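Local coordinates for protein possible adhesin (Caldicellulosiruptor kronotskyensis, PDB 4WA0) that probably mediates attachment of this thermophilic bacterium to cellulose, this chain being its beta-helical C-terminal domain, which carries a bound magnesium ion, at residues 61-66 with 328-333; 74-79 with 97-102; 163-168 with 184-189; 258-263 with 346-351. All blocks are in the same frame, centred on the assembly; numbering follows the deposited sequence. Where two conformers were deposited one is given.

Interaction 1 of 4, residues 61-66 with 328-333; sequences DSDSRC and NPYAGL
Tyr330 brings its whole ring against the 61-66 loop, with 134 Å² of the residue buried there. Tyr330 OH donates a short hydrogen bond to Asp61 OD2, 2.5 Å away. The oxygen is met on its syn side, and the carboxylate, lying at the ring edge, is turned steeply (71°) against the ring plane. Lys22 forms a salt bridge to the same OD2, so two partners hold this oxygen, while Asp61 OD1 accepts from Asp63 N. The Asp63 carboxylate takes the opposite kind of position: it lies nearly parallel to the ring and over one of its faces, with OD1 offset toward the rim. Both loops join successive strands of the parallel beta-helix at its surface, and each contains a type I turn, Asp63 to Cys66 and Asn328 to Ala331, that begins with an Asx turn. Arg65 is the second large contributor. One face of its guanidinium receives the tyrosine, with Tyr330 CD2 over the centre and 3.5 Å above the plane. A bend at chi3 (-65°) turns the group back onto Asp63, which it grips side-on through NE to OD1 and NH2 to OD2. Both acceptors lie close to the guanidinium plane, and this fixes the rotation of the group. Nearer the backbone, Arg65 CB packs on Tyr330 CG at 3.6 Å. Cys66 completes the surroundings, its CB 3.7 Å from Tyr330 CE1 and its SG farther out at the ring edge. Asn23 ND2 bonds to both Arg65 O and Tyr330 O, tying the two loops together through their backbones.

Interaction 2 of 4, residues 74-79 with 97-102; sequences RNIIYV and AKTIYV
Ile77 and Ile100 pair in register on neighbouring coils of a parallel beta-helix, where strands 76-79 and 99-102 run side by side with their axes 4.7 Å apart. Four backbone hydrogen bonds join them: Thr99 N to Asn75 O, Ile77 N to Thr99 O, Tyr101 N to Ile77 O and Val79 N to Tyr101 O. CA-H...O contacts fill the intervals, for example from Ile100 CA to Ile77 O at 3.3 Å.

Apolar packing repeats the same register. On one face of the strands Ile77 lies alongside Ile100, both pointing the same way, with Ile77 CB 4.0 Å from Ile100 CG1, and Val79 lies next to Val102. Ile77 also reaches round the corner: with CG1 beside the backbone N (chi1 -64°), its CD1 comes to 3.7 Å from Ala97 CB, on the previous face of the coil. Phe116 adjoins both Ala97 and Ile100, extending this packing to the following coil.

The aromatic pair occupies the other face. Tyr101 CD2 lies over one face of the Tyr78 ring, 3.7 Å from Tyr78 CE2, but the planes are inclined at 40°. Helix 217-224 packs against Tyr78 on this side, and the Tyr101 hydroxyl is hydrogen-bonded to Asp122.

Polar contacts gather at the corner. Asn75 ND2 bonds to Asn49 OD1 of the preceding coil, while Thr99 OG1 is hydrogen-bonded to Gln118 of the following one. Between Asn75 and Lys98 sits a water that donates to Asn75 OD1, accepts from Lys98 NZ at 2.8 Å and is also hydrogen-bonded to Thr99 OG1.

Interaction 3 of 4, residues 163-168 with 184-189; sequences YCNSLV and YLATTP
Tyr163 and Tyr184 begin a partly buried contact between neighbouring coils near one end of the domain, where the strands turn a corner and the second chain segment leaves the regular path. Their rings lie side by side and point the same way, with planes only 2° apart. They are slid sufficiently for little overlap: Tyr163 CE2 and Tyr184 CD1 meet at 3.4 Å, each over the rim of the other ring. Phe210 touches both tyrosines. Two backbone bonds hold the strands in parallel register, Cys164 N to Tyr184 O and Ala186 N to Cys164 O.

Leu185 projects from the other face and bridges the corner with its two branches. CD2 meets Cys164 CB at 3.9 Å, and CD1 meets Leu167 CB at 4.0 Å. Beyond the corner the backbone pairing gives way to side-chain and water bonds. Thr187 OG1 donates to Asn165 O over 2.8 Å, in the carbonyl plane and on a lone pair. A chi1 of 58° sets this hydroxyl between the backbone N and the carbonyl carbon of Thr187, facing the other segment. Thr187 OG1 also accepts from a water, which in turn accepts from Leu167 N at 3.0 Å. The water thus satisfies an amide of strand 166-170, the outermost of its sheet. Pro189 closes the far side, its CB 3.5 Å from Leu167 O, and helix 191-195 touches both residues. Like residues paired in parallel register on adjacent coils, as Tyr163 is with Tyr184, mark a parallel beta-helix, here close to the end where its regular coils give out.

Interaction 4 of 4, residues 258-263 with 346-351; sequences QIVIYG and QDIESN
Tyr262 reaches from strand 258-263 to helix 342-352 and places its hydroxyl between Asp347 and Asn351, one helical turn apart. This is the tight part of the contact. The hydroxyl donates to Asp347 OD2 at 2.6 Å; that oxygen sits at the ring edge, while the hydroxyl approaches the carboxylate from above its plane. Asn351 ND2 donates to Tyr262 OH over 3.0 Å, the oxygen lying in the amide plane and the amide turned almost perpendicular to the ring. With CG beside the backbone N (chi1 -65°), Tyr262 leans over Val260, whose CG2 lies 3.9 Å above one face of the ring.

The apolar part is sparser. Val260 CG2 approaches Ile348 CG1 at 4.1 Å, and both side chains also pack on Ile295 of strand 291-296. Strand and helix axes stay 10.3 Å apart, so side chains alone span the gap. Farther round, Gln346 and Ser350 face solvent on the helix surface.

The contact secures the C-terminal helix against the beta-helix near the magnesium site, with the Tyr262 side chain about 9 Å from the ion and about 6 Å from that of Leu246, one of its ligands. Asp347 OD2 is shared with Thr249 OG1, so two hydroxyls grip this one oxygen. Their combined hydrogen bonding would favour the ionised carboxylate, and the buried phenol is both donor and acceptor.

Interactions 2 and 3 follow one another along the chain and join neighbouring coils of the parallel beta-helix, their centres about 23 Å apart and their first strands aligned along the same helix face. That face continues the other way to strand 258-263 of interaction 4, its centre about 52 Å from that of interaction 3 and beyond the chain's centre. Interaction 1 lies on loops between the other two faces, about 27 Å between centres from interaction 2. Its segments enclose interactions 2 and 3 in sequence and alternate with those of interaction 4. Residues 313-337 pack beside the first coils, so late sequence completes the elongated domain, and the C-terminal helix returns to its magnesium-bearing end.

Interaction 1 of 4, residues 61-66 with 328-333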
loop_
_atom_site.group_PDB
_atom_site.type_symbol
_atom_site.label_atom_id
_atom_site.label_comp_id
_atom_site.label_asym_id
_atom_site.label_seq_id
_atom_site.Cartn_x
_atom_site.Cartn_y
_atom_site.Cartn_z
ATOM N N ASP A 61 -2.684 -15.794 4.159
ATOM C CA ASP A 61 -1.797 -16.904 4.603
ATOM C C ASP A 61 -2.444 -17.434 5.916
ATOM O O ASP A 61 -2.587 -16.690 6.908
ATOM C CB ASP A 61 -0.380 -16.430 4.875
ATOM C CG ASP A 61 0.587 -17.569 5.257
ATOM O OD1 ASP A 61 0.123 -18.564 5.753
ATOM O OD2 ASP A 61 1.822 -17.385 5.064
ATOM N N SER A 62 -2.902 -18.681 5.860
ATOM C CA SER A 62 -3.612 -19.320 6.953
ATOM C C SER A 62 -2.737 -19.898 8.069
ATOM O O SER A 62 -3.268 -20.338 9.112
ATOM C CB SER A 62 -4.507 -20.417 6.420
ATOM O OG SER A 62 -3.736 -21.376 5.802
ATOM N N ASP A 63 -1.429 -19.882 7.874
ATOM C CA ASP A 63 -0.487 -20.313 8.952
ATOM C C ASP A 63 -0.879 -19.618 10.248
ATOM O O ASP A 63 -1.196 -18.417 10.307
ATOM C CB ASP A 63 0.956 -20.071 8.573
ATOM C CG ASP A 63 1.952 -20.799 9.502
ATOM O OD1 ASP A 63 2.106 -20.388 10.672
ATOM O OD2 ASP A 63 2.552 -21.767 8.998
ATOM N N SER A 64 -0.932 -20.365 11.320
ATOM C CA SER A 64 -1.308 -19.771 12.612
ATOM C C SER A 64 -0.344 -18.675 13.133
ATOM O O SER A 64 -0.719 -17.905 14.007
ATOM C CB SER A 64 -1.550 -20.853 13.662
ATOM O OG SER A 64 -0.341 -21.539 13.864
ATOM N N ARG A 65 0.856 -18.584 12.565
ATOM C CA ARG A 65 1.827 -17.549 12.913
ATOM C C ARG A 65 1.560 -16.283 12.159
ATOM O O ARG A 65 2.249 -15.290 12.370
ATOM C CB ARG A 65 3.233 -18.034 12.617
ATOM C CG ARG A 65 3.667 -19.153 13.586
ATOM C CD ARG A 65 4.914 -19.862 13.107
ATOM N NE ARG A 65 4.695 -20.571 11.889
ATOM C CZ ARG A 65 5.638 -21.185 11.206
ATOM N NH1 ARG A 65 6.903 -21.188 11.667
ATOM N NH2 ARG A 65 5.347 -21.801 10.089
ATOM N N CYS A 66 0.624 -16.379 11.198
ATOM C CA CYS A 66 0.208 -15.234 10.390
ATOM C C CYS A 66 -1.070 -14.659 10.989
ATOM O O CYS A 66 -1.440 -14.931 12.148
ATOM C CB CYS A 66 0.056 -15.610 8.931
ATOM S SG CYS A 66 0.282 -14.155 7.795
ATOM N N ASN A 328 12.644 -17.011 10.265
ATOM C CA ASN A 328 11.295 -17.575 10.432
ATOM C C ASN A 328 10.486 -16.639 9.564
ATOM O O ASN A 328 10.532 -15.446 9.834
ATOM C CB ASN A 328 10.921 -17.402 11.912
ATOM C CG ASN A 328 9.415 -17.301 12.180
ATOM O OD1 ASN A 328 8.565 -17.673 11.359
ATOM N ND2 ASN A 328 9.080 -16.794 13.381
ATOM N N PRO A 329 9.813 -17.149 8.514
ATOM C CA PRO A 329 9.190 -16.200 7.608
ATOM C C PRO A 329 8.149 -15.339 8.301
ATOM O O PRO A 329 7.804 -14.302 7.765
ATOM C CB PRO A 329 8.513 -17.090 6.529
ATOM C CG PRO A 329 8.760 -18.522 6.915
ATOM C CD PRO A 329 9.246 -18.502 8.323
ATOM N N TYR A 330 7.649 -15.761 9.471
ATOM C CA TYR A 330 6.638 -15.026 10.197
ATOM C C TYR A 330 7.180 -14.086 11.280
ATOM O O TYR A 330 6.394 -13.522 12.034
ATOM C CB TYR A 330 5.579 -16.011 10.793
ATOM C CG TYR A 330 4.924 -16.826 9.718
ATOM C CD1 TYR A 330 3.909 -16.255 8.923
ATOM C CD2 TYR A 330 5.414 -18.080 9.365
ATOM C CE1 TYR A 330 3.351 -16.967 7.841
ATOM C CE2 TYR A 330 4.873 -18.808 8.288
ATOM C CZ TYR A 330 3.826 -18.239 7.543
ATOM O OH TYR A 330 3.341 -18.858 6.404
ATOM N N ALA A 331 8.508 -13.908 11.366
ATOM C CA ALA A 331 9.116 -13.134 12.457
ATOM C C ALA A 331 8.428 -11.752 12.613
ATOM O O ALA A 331 8.111 -11.263 13.713
ATOM C CB ALA A 331 10.625 -13.004 12.206
ATOM N N GLY A 332 8.212 -11.124 11.459
ATOM C CA GLY A 332 7.540 -9.826 11.398
ATOM C C GLY A 332 8.456 -8.604 11.515
ATOM O O GLY A 332 9.607 -8.719 11.976
ATOM N N LEU A 333 7.949 -7.468 11.060
ATOM C CA LEU A 333 8.643 -6.204 11.138
ATOM C C LEU A 333 7.575 -5.205 11.526
ATOM O O LEU A 333 6.525 -5.150 10.852
ATOM C CB LEU A 333 9.218 -5.744 9.799
ATOM C CG LEU A 333 9.857 -4.313 9.773
ATOM C CD1 LEU A 333 11.093 -4.268 10.663
ATOM C CD2 LEU A 333 10.271 -3.924 8.346
#

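Interaction 2 of 4, residues 74-79 with 97-102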
loop_
_atom_site.group_PDB
_atom_site.type_symbol
_atom_site.label_atom_id
_atom_site.label_comp_id
_atom_site.label_asym_id
_atom_site.label_seq_id
_atom_site.Cartn_x
_atom_site.Cartn_y
_atom_site.Cartn_z
ATOM N N ARG A 74 -5.297 6.684 4.831
ATOM C CA ARG A 74 -6.006 7.903 5.183
ATOM C C ARG A 74 -6.345 8.745 3.985
ATOM O O ARG A 74 -7.271 9.579 4.065
ATOM C CB ARG A 74 -5.207 8.738 6.186
ATOM C CG ARG A 74 -4.935 8.061 7.516
ATOM C CD ARG A 74 -4.007 8.992 8.292
ATOM N NE ARG A 74 -3.520 8.350 9.475
ATOM C CZ ARG A 74 -2.243 8.137 9.791
ATOM N NH1 ARG A 74 -1.249 8.593 9.067
ATOM N NH2 ARG A 74 -1.989 7.573 10.971
ATOM N N ASN A 75 -5.591 8.618 2.925
ATOM C CA ASN A 75 -5.790 9.363 1.732
ATOM C C ASN A 75 -6.001 8.387 0.555
ATOM O O ASN A 75 -7.085 7.857 0.424
ATOM C CB ASN A 75 -4.687 10.439 1.538
ATOM C CG ASN A 75 -5.016 11.324 0.400
ATOM O OD1 ASN A 75 -6.188 11.701 0.253
ATOM N ND2 ASN A 75 -4.049 11.665 -0.422
ATOM N N ILE A 76 -4.982 8.123 -0.257
ATOM C CA ILE A 76 -5.161 7.469 -1.537
ATOM C C ILE A 76 -4.494 6.091 -1.639
ATOM O O ILE A 76 -3.374 5.932 -1.234
ATOM C CB ILE A 76 -4.629 8.373 -2.682
ATOM C CG1 ILE A 76 -5.492 9.649 -2.800
ATOM C CG2 ILE A 76 -4.521 7.597 -3.991
ATOM C CD1 ILE A 76 -4.931 10.787 -3.639
ATOM N N ILE A 77 -5.222 5.112 -2.168
ATOM C CA ILE A 77 -4.661 3.872 -2.720
ATOM C C ILE A 77 -4.674 4.117 -4.260
ATOM O O ILE A 77 -5.765 4.276 -4.860
ATOM C CB ILE A 77 -5.504 2.628 -2.342
ATOM C CG1 ILE A 77 -5.502 2.408 -0.806
ATOM C CG2 ILE A 77 -4.957 1.376 -3.030
ATOM C CD1 ILE A 77 -6.194 1.200 -0.331
ATOM N N TYR A 78 -3.518 4.007 -4.875
ATOM C CA TYR A 78 -3.408 4.144 -6.302
ATOM C C TYR A 78 -2.843 2.901 -6.871
ATOM O O TYR A 78 -1.801 2.482 -6.458
ATOM C CB TYR A 78 -2.566 5.357 -6.653
ATOM C CG TYR A 78 -2.270 5.546 -8.134
ATOM C CD1 TYR A 78 -1.365 4.755 -8.789
ATOM C CD2 TYR A 78 -2.839 6.587 -8.852
ATOM C CE1 TYR A 78 -1.026 4.959 -10.147
ATOM C CE2 TYR A 78 -2.551 6.764 -10.211
ATOM C CZ TYR A 78 -1.674 5.927 -10.845
ATOM O OH TYR A 78 -1.282 6.070 -12.151
ATOM N N VAL A 79 -3.534 2.319 -7.833
ATOM C CA VAL A 79 -3.041 1.105 -8.523
ATOM C C VAL A 79 -3.098 1.368 -10.011
ATOM O O VAL A 79 -4.182 1.522 -10.592
ATOM C CB VAL A 79 -3.873 -0.114 -8.158
ATOM C CG1 VAL A 79 -3.322 -1.390 -8.818
ATOM C CG2 VAL A 79 -3.913 -0.305 -6.634
ATOM N N ALA A 97 -10.045 2.879 2.993
ATOM C CA ALA A 97 -9.370 3.976 2.309
ATOM C C ALA A 97 -10.296 5.117 2.020
ATOM O O ALA A 97 -11.454 4.908 1.715
ATOM C CB ALA A 97 -8.690 3.548 1.001
ATOM N N LYS A 98 -9.789 6.349 2.049
ATOM C CA LYS A 98 -10.613 7.459 1.623
ATOM C C LYS A 98 -10.824 7.360 0.104
ATOM O O LYS A 98 -11.945 7.455 -0.358
ATOM C CB LYS A 98 -9.969 8.810 2.002
ATOM C CG LYS A 98 -10.750 10.030 1.589
ATOM C CD LYS A 98 -10.082 11.254 2.198
ATOM C CE LYS A 98 -10.516 12.518 1.500
ATOM N NZ LYS A 98 -10.099 12.577 0.069
ATOM N N THR A 99 -9.766 7.219 -0.665
ATOM C CA THR A 99 -9.886 7.336 -2.158
ATOM C C THR A 99 -9.156 6.125 -2.697
ATOM O O THR A 99 -8.092 5.816 -2.214
ATOM C CB THR A 99 -9.256 8.572 -2.702
ATOM O OG1 THR A 99 -9.889 9.767 -2.177
ATOM C CG2 THR A 99 -9.270 8.605 -4.247
ATOM N N ILE A 100 -9.779 5.350 -3.579
ATOM C CA ILE A 100 -9.044 4.263 -4.276
ATOM C C ILE A 100 -9.209 4.474 -5.777
ATOM O O ILE A 100 -10.338 4.747 -6.234
ATOM C CB ILE A 100 -9.482 2.854 -3.815
ATOM C CG1 ILE A 100 -8.705 1.746 -4.548
ATOM C CG2 ILE A 100 -11.010 2.590 -3.931
ATOM C CD1 ILE A 100 -8.731 0.416 -3.896
ATOM N N TYR A 101 -8.109 4.374 -6.534
ATOM C CA TYR A 101 -8.161 4.385 -7.956
ATOM C C TYR A 101 -7.503 3.119 -8.448
ATOM O O TYR A 101 -6.395 2.813 -7.992
ATOM C CB TYR A 101 -7.371 5.590 -8.475
ATOM C CG TYR A 101 -7.060 5.505 -9.938
ATOM C CD1 TYR A 101 -8.118 5.677 -10.903
ATOM C CD2 TYR A 101 -5.814 5.103 -10.414
ATOM C CE1 TYR A 101 -7.861 5.503 -12.257
ATOM C CE2 TYR A 101 -5.555 4.988 -11.791
ATOM C CZ TYR A 101 -6.572 5.162 -12.695
ATOM O OH TYR A 101 -6.302 5.023 -14.057
ATOM N N VAL A 102 -8.137 2.417 -9.387
ATOM C CA VAL A 102 -7.575 1.247 -10.049
ATOM C C VAL A 102 -7.735 1.455 -11.542
ATOM O O VAL A 102 -8.859 1.591 -12.059
ATOM C CB VAL A 102 -8.235 -0.034 -9.580
ATOM C CG1 VAL A 102 -7.665 -1.261 -10.211
ATOM C CG2 VAL A 102 -8.078 -0.244 -8.072
HETATM O O HOH W 1 -8.111 11.720 -1.706
#

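Interaction 3 of 4, residues 163-168 with 184-189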
loop_
_atom_site.group_PDB
_atom_site.type_symbol
_atom_site.label_atom_id
_atom_site.label_comp_id
_atom_site.label_asym_id
_atom_site.label_seq_id
_atom_site.Cartn_x
_atom_site.Cartn_y
_atom_site.Cartn_z
ATOM N N TYR A 163 -21.813 5.314 -10.121
ATOM C CA TYR A 163 -22.029 5.346 -11.575
ATOM C C TYR A 163 -21.296 4.150 -12.160
ATOM O O TYR A 163 -20.113 4.058 -11.917
ATOM C CB TYR A 163 -21.462 6.590 -12.127
ATOM C CG TYR A 163 -22.005 7.918 -11.580
ATOM C CD1 TYR A 163 -21.568 8.395 -10.386
ATOM C CD2 TYR A 163 -22.974 8.678 -12.297
ATOM C CE1 TYR A 163 -22.043 9.578 -9.879
ATOM C CE2 TYR A 163 -23.440 9.874 -11.812
ATOM C CZ TYR A 163 -22.966 10.313 -10.590
ATOM O OH TYR A 163 -23.437 11.480 -10.042
ATOM N N CYS A 164 -21.986 3.228 -12.834
ATOM C CA CYS A 164 -21.366 1.983 -13.414
ATOM C C CYS A 164 -21.933 1.793 -14.805
ATOM O O CYS A 164 -23.059 2.140 -15.091
ATOM C CB CYS A 164 -21.553 0.612 -12.646
ATOM S SG CYS A 164 -21.586 0.748 -10.865
ATOM N N ASN A 165 -21.166 1.175 -15.660
ATOM C CA ASN A 165 -21.742 0.750 -16.911
ATOM C C ASN A 165 -22.772 -0.339 -16.818
ATOM O O ASN A 165 -23.805 -0.278 -17.473
ATOM C CB ASN A 165 -20.616 0.316 -17.893
ATOM C CG ASN A 165 -21.153 -0.029 -19.254
ATOM O OD1 ASN A 165 -21.244 -1.218 -19.596
ATOM N ND2 ASN A 165 -21.644 0.955 -19.960
ATOM N N SER A 166 -22.486 -1.353 -16.017
ATOM C CA SER A 166 -23.293 -2.556 -15.924
ATOM C C SER A 166 -23.155 -3.144 -14.531
ATOM O O SER A 166 -22.148 -2.913 -13.839
ATOM C CB SER A 166 -22.788 -3.598 -16.945
ATOM O OG SER A 166 -23.039 -3.171 -18.278
ATOM N N LEU A 167 -24.181 -3.900 -14.155
ATOM C CA LEU A 167 -24.274 -4.547 -12.871
ATOM C C LEU A 167 -24.654 -5.981 -13.027
ATOM O O LEU A 167 -25.611 -6.293 -13.783
ATOM C CB LEU A 167 -25.299 -3.829 -12.030
ATOM C CG LEU A 167 -25.498 -4.391 -10.627
ATOM C CD1 LEU A 167 -24.284 -4.314 -9.703
ATOM C CD2 LEU A 167 -26.743 -3.795 -9.997
ATOM N N VAL A 168 -23.909 -6.898 -12.379
ATOM C CA VAL A 168 -24.261 -8.273 -12.334
ATOM C C VAL A 168 -24.202 -8.694 -10.887
ATOM O O VAL A 168 -23.129 -8.510 -10.217
ATOM C CB VAL A 168 -23.291 -9.116 -13.187
ATOM C CG1 VAL A 168 -23.510 -10.577 -12.958
ATOM C CG2 VAL A 168 -23.364 -8.752 -14.680
ATOM N N TYR A 184 -26.582 4.799 -10.673
ATOM C CA TYR A 184 -26.760 5.112 -12.097
ATOM C C TYR A 184 -26.104 4.034 -12.903
ATOM O O TYR A 184 -24.924 3.786 -12.700
ATOM C CB TYR A 184 -26.167 6.457 -12.513
ATOM C CG TYR A 184 -26.615 7.709 -11.738
ATOM C CD1 TYR A 184 -26.019 8.063 -10.543
ATOM C CD2 TYR A 184 -27.544 8.588 -12.280
ATOM C CE1 TYR A 184 -26.406 9.239 -9.867
ATOM C CE2 TYR A 184 -27.933 9.721 -11.615
ATOM C CZ TYR A 184 -27.337 10.053 -10.414
ATOM O OH TYR A 184 -27.673 11.222 -9.779
ATOM N N LEU A 185 -26.883 3.356 -13.778
ATOM C CA LEU A 185 -26.358 2.297 -14.594
ATOM C C LEU A 185 -26.571 2.679 -16.013
ATOM O O LEU A 185 -27.674 3.123 -16.362
ATOM C CB LEU A 185 -27.116 0.983 -14.250
ATOM C CG LEU A 185 -26.921 0.500 -12.827
ATOM C CD1 LEU A 185 -27.779 -0.707 -12.620
ATOM C CD2 LEU A 185 -25.449 0.189 -12.597
ATOM N N ALA A 186 -25.551 2.531 -16.844
ATOM C CA ALA A 186 -25.652 2.842 -18.295
ATOM C C ALA A 186 -26.506 1.835 -19.063
ATOM O O ALA A 186 -26.893 2.088 -20.150
ATOM C CB ALA A 186 -24.262 2.892 -18.895
ATOM N N THR A 187 -26.695 0.664 -18.497
ATOM C CA THR A 187 -27.474 -0.452 -19.103
ATOM C C THR A 187 -28.495 -0.922 -18.112
ATOM O O THR A 187 -28.588 -0.417 -16.945
ATOM C CB THR A 187 -26.480 -1.628 -19.426
ATOM O OG1 THR A 187 -25.804 -2.057 -18.216
ATOM C CG2 THR A 187 -25.417 -1.189 -20.453
ATOM N N THR A 188 -29.273 -1.901 -18.537
ATOM C CA THR A 188 -30.319 -2.534 -17.706
ATOM C C THR A 188 -29.959 -3.995 -17.449
ATOM O O THR A 188 -29.689 -4.751 -18.407
ATOM C CB THR A 188 -31.735 -2.461 -18.373
ATOM O OG1 THR A 188 -32.096 -1.082 -18.511
ATOM C CG2 THR A 188 -32.751 -3.190 -17.531
ATOM N N PRO A 189 -29.816 -4.354 -16.191
ATOM C CA PRO A 189 -29.419 -5.725 -15.907
ATOM C C PRO A 189 -30.503 -6.771 -16.146
ATOM O O PRO A 189 -31.622 -6.480 -16.588
ATOM C CB PRO A 189 -29.055 -5.733 -14.414
ATOM C CG PRO A 189 -29.255 -4.371 -13.914
ATOM C CD PRO A 189 -29.921 -3.512 -14.987
HETATM O O HOH W 2 -26.495 -3.857 -16.064
#

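Interaction 4 of 4, residues 258-263 with 346-351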
loop_
_atom_site.group_PDB
_atom_site.type_symbol
_atom_site.label_atom_id
_atom_site.label_comp_id
_atom_site.label_asym_id
_atom_site.label_seq_id
_atom_site.Cartn_x
_atom_site.Cartn_y
_atom_site.Cartn_z
ATOM N N GLN A 258 19.806 9.788 15.086
ATOM C CA GLN A 258 19.349 9.303 13.805
ATOM C C GLN A 258 20.531 8.712 13.100
ATOM O O GLN A 258 21.667 9.201 13.231
ATOM C CB GLN A 258 18.830 10.421 12.940
ATOM C CG GLN A 258 17.700 11.186 13.555
ATOM C CD GLN A 258 16.680 11.582 12.562
ATOM O OE1 GLN A 258 16.783 11.250 11.369
ATOM N NE2 GLN A 258 15.600 12.233 13.061
ATOM N N ILE A 259 20.266 7.705 12.282
ATOM C CA ILE A 259 21.376 7.208 11.407
ATOM C C ILE A 259 20.812 6.691 10.081
ATOM O O ILE A 259 19.680 6.136 10.037
ATOM C CB ILE A 259 22.189 6.186 12.179
ATOM C CG1 ILE A 259 23.481 5.758 11.417
ATOM C CG2 ILE A 259 21.344 4.983 12.509
ATOM C CD1 ILE A 259 24.410 4.950 12.283
ATOM N N VAL A 260 21.526 6.978 8.996
ATOM C CA VAL A 260 21.230 6.361 7.729
ATOM C C VAL A 260 22.305 5.304 7.435
ATOM O O VAL A 260 23.503 5.589 7.559
ATOM C CB VAL A 260 20.980 7.370 6.584
ATOM C CG1 VAL A 260 22.174 8.248 6.375
ATOM C CG2 VAL A 260 20.579 6.681 5.296
ATOM N N ILE A 261 21.822 4.114 7.039
ATOM C CA ILE A 261 22.683 3.037 6.552
ATOM C C ILE A 261 22.481 2.860 5.071
ATOM O O ILE A 261 21.350 2.727 4.641
ATOM C CB ILE A 261 22.321 1.741 7.289
ATOM C CG1 ILE A 261 22.450 1.870 8.811
ATOM C CG2 ILE A 261 23.178 0.550 6.916
ATOM C CD1 ILE A 261 23.746 2.404 9.385
ATOM N N TYR A 262 23.590 2.808 4.321
ATOM C CA TYR A 262 23.562 2.654 2.892
ATOM C C TYR A 262 24.163 1.282 2.570
ATOM O O TYR A 262 25.255 0.970 3.044
ATOM C CB TYR A 262 24.444 3.657 2.233
ATOM C CG TYR A 262 23.994 5.116 2.401
ATOM C CD1 TYR A 262 23.011 5.611 1.654
ATOM C CD2 TYR A 262 24.686 5.971 3.237
ATOM C CE1 TYR A 262 22.601 6.960 1.788
ATOM C CE2 TYR A 262 24.280 7.307 3.395
ATOM C CZ TYR A 262 23.269 7.773 2.628
ATOM O OH TYR A 262 22.857 9.096 2.713
ATOM N N GLY A 263 23.439 0.472 1.811
ATOM C CA GLY A 263 24.046 -0.785 1.261
ATOM C C GLY A 263 23.740 -0.850 -0.212
ATOM O O GLY A 263 22.621 -1.148 -0.600
ATOM N N GLN A 346 19.560 15.912 3.988
ATOM C CA GLN A 346 20.504 16.495 3.067
ATOM C C GLN A 346 21.525 15.421 2.583
ATOM O O GLN A 346 21.910 15.360 1.408
ATOM C CB GLN A 346 21.231 17.640 3.745
ATOM C CG GLN A 346 22.238 18.340 2.874
ATOM C CD GLN A 346 21.539 18.926 1.647
ATOM O OE1 GLN A 346 20.705 19.834 1.770
ATOM N NE2 GLN A 346 21.800 18.332 0.455
ATOM N N ASP A 347 21.964 14.570 3.494
ATOM C CA ASP A 347 22.980 13.528 3.184
ATOM C C ASP A 347 22.424 12.571 2.144
ATOM O O ASP A 347 23.120 12.164 1.206
ATOM C CB ASP A 347 23.325 12.723 4.427
ATOM C CG ASP A 347 24.497 11.767 4.201
ATOM O OD1 ASP A 347 25.616 12.270 4.064
ATOM O OD2 ASP A 347 24.320 10.558 4.274
ATOM N N ILE A 348 21.188 12.196 2.339
ATOM C CA ILE A 348 20.511 11.247 1.443
ATOM C C ILE A 348 20.304 11.914 0.105
ATOM O O ILE A 348 20.660 11.336 -0.925
ATOM C CB ILE A 348 19.149 10.829 2.005
ATOM C CG1 ILE A 348 19.288 9.969 3.281
ATOM C CG2 ILE A 348 18.351 10.070 0.935
ATOM C CD1 ILE A 348 18.025 9.816 4.083
ATOM N N GLU A 349 19.755 13.149 0.113
ATOM C CA GLU A 349 19.630 13.944 -1.136
ATOM C C GLU A 349 20.903 14.035 -1.904
ATOM O O GLU A 349 20.897 13.905 -3.131
ATOM C CB GLU A 349 19.033 15.360 -0.848
ATOM C CG GLU A 349 17.533 15.250 -0.549
ATOM C CD GLU A 349 16.907 16.341 0.325
ATOM O OE1 GLU A 349 17.562 17.318 0.721
ATOM O OE2 GLU A 349 15.689 16.183 0.654
ATOM N N SER A 350 22.023 14.222 -1.216
ATOM C CA SER A 350 23.295 14.418 -1.876
ATOM C C SER A 350 23.778 13.134 -2.511
ATOM O O SER A 350 24.294 13.135 -3.635
ATOM C CB SER A 350 24.357 14.926 -0.912
ATOM O OG SER A 350 23.992 16.235 -0.474
ATOM N N ASN A 351 23.631 12.043 -1.782
ATOM C CA ASN A 351 24.140 10.750 -2.248
ATOM C C ASN A 351 23.280 10.105 -3.333
ATOM O O ASN A 351 23.746 9.219 -4.036
ATOM C CB ASN A 351 24.228 9.776 -1.082
ATOM C CG ASN A 351 25.419 10.040 -0.202
ATOM O OD1 ASN A 351 26.501 10.275 -0.666
ATOM N ND2 ASN A 351 25.214 10.001 1.108
#